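Long-range contact in leucine aminopeptidase (Legionella pneumophila, PDB 5GNE), which probably acts as a zinc-dependent aminopeptidase that removes residues from the N-termini of peptides, as in the aminopeptidases of family M28: residues L290-T304 with N360-L372. Numbering follows the deposited sequence.
Sequences LTEFTAELLTRYVKT and NFTKLGLAFIVEL
Helix 290-302 lies across helix 360-372 with the axes 9.6 Å apart and the chain directions at 115°, and the backbones come nearest at Val302 and Lys363 and nearly as near at Leu297 and Ala367. The crossing is a worked example of knobs-into-holes packing, with knobs supplied from both helices. Leu297 enters the hole formed by Leu364, Ala367, Phe368 and Glu371, its CD1 resting 3.6 Å from Phe368 CA while CD2 lies beside the Ala367 methyl. In return Leu364, its CG trans to the backbone N, enters a hole walled by Thr294, Leu297, Leu298 and Val302; its methyls touch the first three, CD2 meeting Thr294 CG2 at 3.7 Å, while Val302 CG2 packs on the Leu364 backbone and CB. Phe368 is the third knob, set among Leu290, Phe293, Thr294 and Leu297. Its ring and that of Phe293 meet obliquely, and Phe293 CE2 also touches Leu372 CG at 3.7 Å.

At one border the packing turns polar. Tyr301 OH donates to Glu371 OE2 over 2.6 Å, nearly along the C-O axis, with ring and carboxylate only 11° from coplanar. A bend at chi2 (-73°) brings the buried carboxylate of Glu371 up beside the phenol, and the backbone N-H groups of Asn97 and His98 bind its two oxygens, which probably favours the ionised form. At the Asn360 end of the segment, Val302 CG1 packs on Asn360.

Helix 360-372 also packs on helix 202-221, and helix 290-302 on edge strand 306-309 through Ala295, Leu298 and Thr299. The contact joins two helices flanking the mixed eight-stranded sheet in the alpha/beta fold of the M28 peptidase domain, away from the two-zinc site.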
loop_
_atom_site.group_PDB
_atom_site.type_symbol
_atom_site.label_atom_id
_atom_site.label_comp_id
_atom_site.label_asym_id
_atom_site.label_seq_id
_atom_site.Cartn_x
_atom_site.Cartn_y
_atom_site.Cartn_z
ATOM N N LEU A 290 9.126 12.347 -7.010
ATOM C CA LEU A 290 8.525 12.164 -5.693
ATOM C C LEU A 290 9.478 11.424 -4.746
ATOM O O LEU A 290 9.493 11.676 -3.536
ATOM C CB LEU A 290 7.195 11.406 -5.816
ATOM C CG LEU A 290 6.180 11.524 -4.673
ATOM C CD1 LEU A 290 5.888 12.993 -4.373
ATOM C CD2 LEU A 290 4.875 10.781 -4.994
ATOM N N THR A 291 10.256 10.498 -5.298
ATOM C CA THR A 291 11.224 9.733 -4.503
ATOM C C THR A 291 12.418 10.571 -4.040
ATOM O O THR A 291 12.841 10.450 -2.887
ATOM C CB THR A 291 11.723 8.497 -5.284
ATOM O OG1 THR A 291 10.596 7.659 -5.597
ATOM C CG2 THR A 291 12.739 7.701 -4.466
ATOM N N GLU A 292 12.931 11.460 -4.891
ATOM C CA GLU A 292 14.003 12.337 -4.432
ATOM C C GLU A 292 13.463 13.236 -3.323
ATOM O O GLU A 292 14.156 13.496 -2.343
ATOM C CB GLU A 292 14.602 13.186 -5.571
ATOM C CG GLU A 292 14.842 12.462 -6.889
ATOM C CD GLU A 292 15.186 13.396 -8.070
ATOM O OE1 GLU A 292 15.066 14.634 -7.930
ATOM O OE2 GLU A 292 15.581 12.880 -9.145
ATOM N N PHE A 293 12.216 13.677 -3.476
ATOM C CA PHE A 293 11.530 14.482 -2.466
ATOM C C PHE A 293 11.482 13.752 -1.120
ATOM O O PHE A 293 11.832 14.321 -0.085
ATOM C CB PHE A 293 10.124 14.814 -2.960
ATOM C CG PHE A 293 9.245 15.532 -1.946
ATOM C CD1 PHE A 293 9.555 16.810 -1.509
ATOM C CD2 PHE A 293 8.086 14.942 -1.485
ATOM C CE1 PHE A 293 8.729 17.476 -0.621
ATOM C CE2 PHE A 293 7.251 15.606 -0.587
ATOM C CZ PHE A 293 7.575 16.867 -0.152
ATOM N N THR A 294 11.062 12.488 -1.141
ATOM C CA THR A 294 10.994 11.684 0.083
ATOM C C THR A 294 12.380 11.565 0.737
ATOM O O THR A 294 12.522 11.707 1.954
ATOM C CB THR A 294 10.402 10.284 -0.209
ATOM O OG1 THR A 294 9.150 10.421 -0.896
ATOM C CG2 THR A 294 10.178 9.503 1.086
ATOM N N ALA A 295 13.396 11.320 -0.082
ATOM C CA ALA A 295 14.786 11.289 0.381
ATOM C C ALA A 295 15.164 12.580 1.124
ATOM O O ALA A 295 15.761 12.525 2.191
ATOM C CB ALA A 295 15.743 11.027 -0.780
ATOM N N GLU A 296 14.813 13.742 0.585
ATOM C CA GLU A 296 15.210 14.965 1.272
ATOM C C GLU A 296 14.386 15.226 2.529
ATOM O O GLU A 296 14.864 15.881 3.447
ATOM C CB GLU A 296 15.031 16.187 0.379
ATOM C CG GLU A 296 15.307 15.982 -1.078
ATOM C CD GLU A 296 14.966 17.210 -1.895
ATOM O OE1 GLU A 296 13.776 17.599 -1.951
ATOM O OE2 GLU A 296 15.891 17.785 -2.488
ATOM N N LEU A 297 13.181 14.663 2.600
ATOM C CA LEU A 297 12.392 14.781 3.817
ATOM C C LEU A 297 13.067 13.950 4.900
ATOM O O LEU A 297 13.215 14.393 6.050
ATOM C CB LEU A 297 10.939 14.341 3.589
ATOM C CG LEU A 297 10.015 15.111 2.608
ATOM C CD1 LEU A 297 8.723 14.335 2.431
ATOM C CD2 LEU A 297 9.697 16.539 3.024
ATOM N N LEU A 298 13.533 12.765 4.513
ATOM C CA LEU A 298 14.218 11.888 5.463
ATOM C C LEU A 298 15.483 12.540 6.016
ATOM O O LEU A 298 15.731 12.541 7.228
ATOM C CB LEU A 298 14.562 10.554 4.804
ATOM C CG LEU A 298 13.448 9.497 4.754
ATOM C CD1 LEU A 298 13.917 8.223 4.071
ATOM C CD2 LEU A 298 12.939 9.194 6.156
ATOM N N THR A 299 16.283 13.106 5.129
ATOM C CA THR A 299 17.503 13.751 5.561
ATOM C C THR A 299 17.216 15.025 6.362
ATOM O O THR A 299 17.731 15.196 7.479
ATOM C CB THR A 299 18.414 14.042 4.362
ATOM O OG1 THR A 299 18.918 12.792 3.873
ATOM C CG2 THR A 299 19.597 14.901 4.783
ATOM N N ARG A 300 16.380 15.899 5.811
ATOM C CA ARG A 300 16.120 17.185 6.444
ATOM C C ARG A 300 15.330 17.077 7.747
ATOM O O ARG A 300 15.612 17.799 8.693
ATOM C CB ARG A 300 15.382 18.109 5.482
ATOM C CG ARG A 300 14.994 19.417 6.111
ATOM C CD ARG A 300 15.164 20.559 5.146
ATOM N NE ARG A 300 15.150 21.829 5.854
ATOM C CZ ARG A 300 15.285 23.007 5.262
ATOM N NH1 ARG A 300 15.437 23.065 3.944
ATOM N NH2 ARG A 300 15.262 24.122 5.988
ATOM N N TYR A 301 14.340 16.193 7.806
ATOM C CA TYR A 301 13.444 16.178 8.969
ATOM C C TYR A 301 13.559 14.940 9.850
ATOM O O TYR A 301 13.657 15.060 11.070
ATOM C CB TYR A 301 11.982 16.326 8.530
ATOM C CG TYR A 301 11.633 17.676 7.945
ATOM C CD1 TYR A 301 11.895 18.841 8.654
ATOM C CD2 TYR A 301 10.987 17.785 6.714
ATOM C CE1 TYR A 301 11.562 20.082 8.140
ATOM C CE2 TYR A 301 10.649 19.026 6.198
ATOM C CZ TYR A 301 10.936 20.170 6.924
ATOM O OH TYR A 301 10.609 21.413 6.439
ATOM N N VAL A 302 13.565 13.755 9.243
ATOM C CA VAL A 302 13.597 12.531 10.029
ATOM C C VAL A 302 15.029 12.286 10.503
ATOM O O VAL A 302 15.261 11.522 11.446
ATOM C CB VAL A 302 13.054 11.329 9.245
ATOM C CG1 VAL A 302 12.829 10.144 10.175
ATOM C CG2 VAL A 302 11.733 11.688 8.603
ATOM N N LYS A 303 15.972 12.962 9.847
ATOM C CA LYS A 303 17.414 12.828 10.098
ATOM C C LYS A 303 17.811 11.357 10.161
ATOM O O LYS A 303 18.360 10.873 11.144
ATOM C CB LYS A 303 17.770 13.559 11.395
ATOM C CG LYS A 303 17.343 15.045 11.366
ATOM C CD LYS A 303 18.460 16.014 10.991
ATOM C CE LYS A 303 18.190 17.422 11.538
ATOM N NZ LYS A 303 18.882 18.506 10.767
ATOM N N THR A 304 17.520 10.658 9.074
ATOM C CA THR A 304 17.798 9.237 8.937
ATOM C C THR A 304 18.692 8.979 7.726
ATOM O O THR A 304 18.663 9.746 6.765
ATOM C CB THR A 304 16.434 8.461 8.820
ATOM O OG1 THR A 304 16.002 8.026 10.116
ATOM C CG2 THR A 304 16.512 7.277 7.919
ATOM N N ASN A 360 9.581 6.756 13.037
ATOM C CA ASN A 360 10.267 7.458 11.947
ATOM C C ASN A 360 9.445 7.482 10.642
ATOM O O ASN A 360 9.386 8.513 9.977
ATOM C CB ASN A 360 11.657 6.870 11.700
ATOM C CG ASN A 360 12.695 7.320 12.758
ATOM O OD1 ASN A 360 12.511 8.336 13.454
ATOM N ND2 ASN A 360 13.794 6.571 12.863
ATOM N N PHE A 361 8.807 6.366 10.277
ATOM C CA PHE A 361 7.878 6.371 9.132
ATOM C C PHE A 361 6.699 7.323 9.354
ATOM O O PHE A 361 6.264 8.004 8.422
ATOM C CB PHE A 361 7.342 4.972 8.848
ATOM C CG PHE A 361 8.299 4.090 8.107
ATOM C CD1 PHE A 361 9.197 3.289 8.795
ATOM C CD2 PHE A 361 8.314 4.072 6.722
ATOM C CE1 PHE A 361 10.104 2.472 8.120
ATOM C CE2 PHE A 361 9.209 3.248 6.038
ATOM C CZ PHE A 361 10.106 2.448 6.740
ATOM N N THR A 362 6.206 7.412 10.585
ATOM C CA THR A 362 5.189 8.425 10.878
ATOM C C THR A 362 5.710 9.838 10.673
ATOM O O THR A 362 5.028 10.667 10.065
ATOM C CB THR A 362 4.645 8.289 12.324
ATOM O OG1 THR A 362 4.256 6.935 12.526
ATOM C CG2 THR A 362 3.434 9.162 12.538
ATOM N N LYS A 363 6.936 10.098 11.130
ATOM C CA LYS A 363 7.554 11.394 10.871
ATOM C C LYS A 363 7.605 11.662 9.375
ATOM O O LYS A 363 7.143 12.719 8.910
ATOM C CB LYS A 363 8.950 11.471 11.468
ATOM C CG LYS A 363 8.957 11.629 12.977
ATOM C CD LYS A 363 10.362 11.659 13.571
ATOM C CE LYS A 363 10.280 12.026 15.053
ATOM N NZ LYS A 363 11.519 11.790 15.799
ATOM N N LEU A 364 8.134 10.699 8.624
ATOM C CA LEU A 364 8.255 10.856 7.187
ATOM C C LEU A 364 6.928 11.178 6.540
ATOM O O LEU A 364 6.816 12.153 5.828
ATOM C CB LEU A 364 8.836 9.596 6.560
ATOM C CG LEU A 364 8.900 9.667 5.034
ATOM C CD1 LEU A 364 9.757 10.827 4.581
ATOM C CD2 LEU A 364 9.442 8.350 4.489
ATOM N N GLY A 365 5.915 10.372 6.839
ATOM C CA GLY A 365 4.558 10.614 6.389
ATOM C C GLY A 365 4.028 12.010 6.670
ATOM O O GLY A 365 3.401 12.645 5.801
ATOM N N LEU A 366 4.274 12.507 7.876
ATOM C CA LEU A 366 3.743 13.816 8.255
ATOM C C LEU A 366 4.478 14.957 7.547
ATOM O O LEU A 366 3.851 15.920 7.126
ATOM C CB LEU A 366 3.794 13.978 9.768
ATOM C CG LEU A 366 2.727 13.150 10.503
ATOM C CD1 LEU A 366 2.899 13.128 12.024
ATOM C CD2 LEU A 366 1.347 13.644 10.162
ATOM N N ALA A 367 5.801 14.864 7.412
ATOM C CA ALA A 367 6.558 15.838 6.609
ATOM C C ALA A 367 6.052 15.840 5.148
ATOM O O ALA A 367 5.849 16.898 4.514
ATOM C CB ALA A 367 8.029 15.534 6.665
ATOM N N PHE A 368 5.858 14.634 4.623
ATOM C CA PHE A 368 5.262 14.440 3.312
ATOM C C PHE A 368 3.935 15.190 3.193
ATOM O O PHE A 368 3.741 15.998 2.292
ATOM C CB PHE A 368 5.088 12.945 3.084
ATOM C CG PHE A 368 4.702 12.567 1.690
ATOM C CD1 PHE A 368 5.650 12.505 0.678
ATOM C CD2 PHE A 368 3.396 12.176 1.414
ATOM C CE1 PHE A 368 5.277 12.110 -0.613
ATOM C CE2 PHE A 368 3.021 11.787 0.145
ATOM C CZ PHE A 368 3.964 11.746 -0.871
ATOM N N ILE A 369 3.039 14.938 4.138
ATOM C CA ILE A 369 1.739 15.585 4.152
ATOM C C ILE A 369 1.836 17.110 4.307
ATOM O O ILE A 369 1.126 17.851 3.644
ATOM C CB ILE A 369 0.863 15.013 5.262
ATOM C CG1 ILE A 369 0.392 13.606 4.899
ATOM C CG2 ILE A 369 -0.363 15.862 5.474
ATOM C CD1 ILE A 369 -0.399 12.990 6.007
ATOM N N VAL A 370 2.729 17.598 5.158
ATOM C CA VAL A 370 2.814 19.045 5.358
ATOM C C VAL A 370 3.422 19.724 4.139
ATOM O O VAL A 370 2.890 20.716 3.633
ATOM C CB VAL A 370 3.641 19.413 6.618
ATOM C CG1 VAL A 370 3.939 20.902 6.654
ATOM C CG2 VAL A 370 2.893 19.009 7.872
ATOM N N GLU A 371 4.556 19.234 3.668
ATOM C CA GLU A 371 5.219 19.964 2.608
ATOM C C GLU A 371 4.464 19.891 1.272
ATOM O O GLU A 371 4.512 20.846 0.486
ATOM C CB GLU A 371 6.657 19.509 2.471
ATOM C CG GLU A 371 7.445 19.757 3.763
ATOM C CD GLU A 371 7.768 21.225 4.000
ATOM O OE1 GLU A 371 7.366 22.072 3.186
ATOM O OE2 GLU A 371 8.452 21.547 4.992
ATOM N N LEU A 372 3.753 18.795 1.019
ATOM C CA LEU A 372 2.853 18.761 -0.138
ATOM C C LEU A 372 1.516 19.471 0.160
ATOM O O LEU A 372 0.966 20.177 -0.699
ATOM C CB LEU A 372 2.603 17.321 -0.567
ATOM C CG LEU A 372 3.762 16.619 -1.278
ATOM C CD1 LEU A 372 3.425 15.178 -1.548
ATOM C CD2 LEU A 372 4.019 17.314 -2.593
#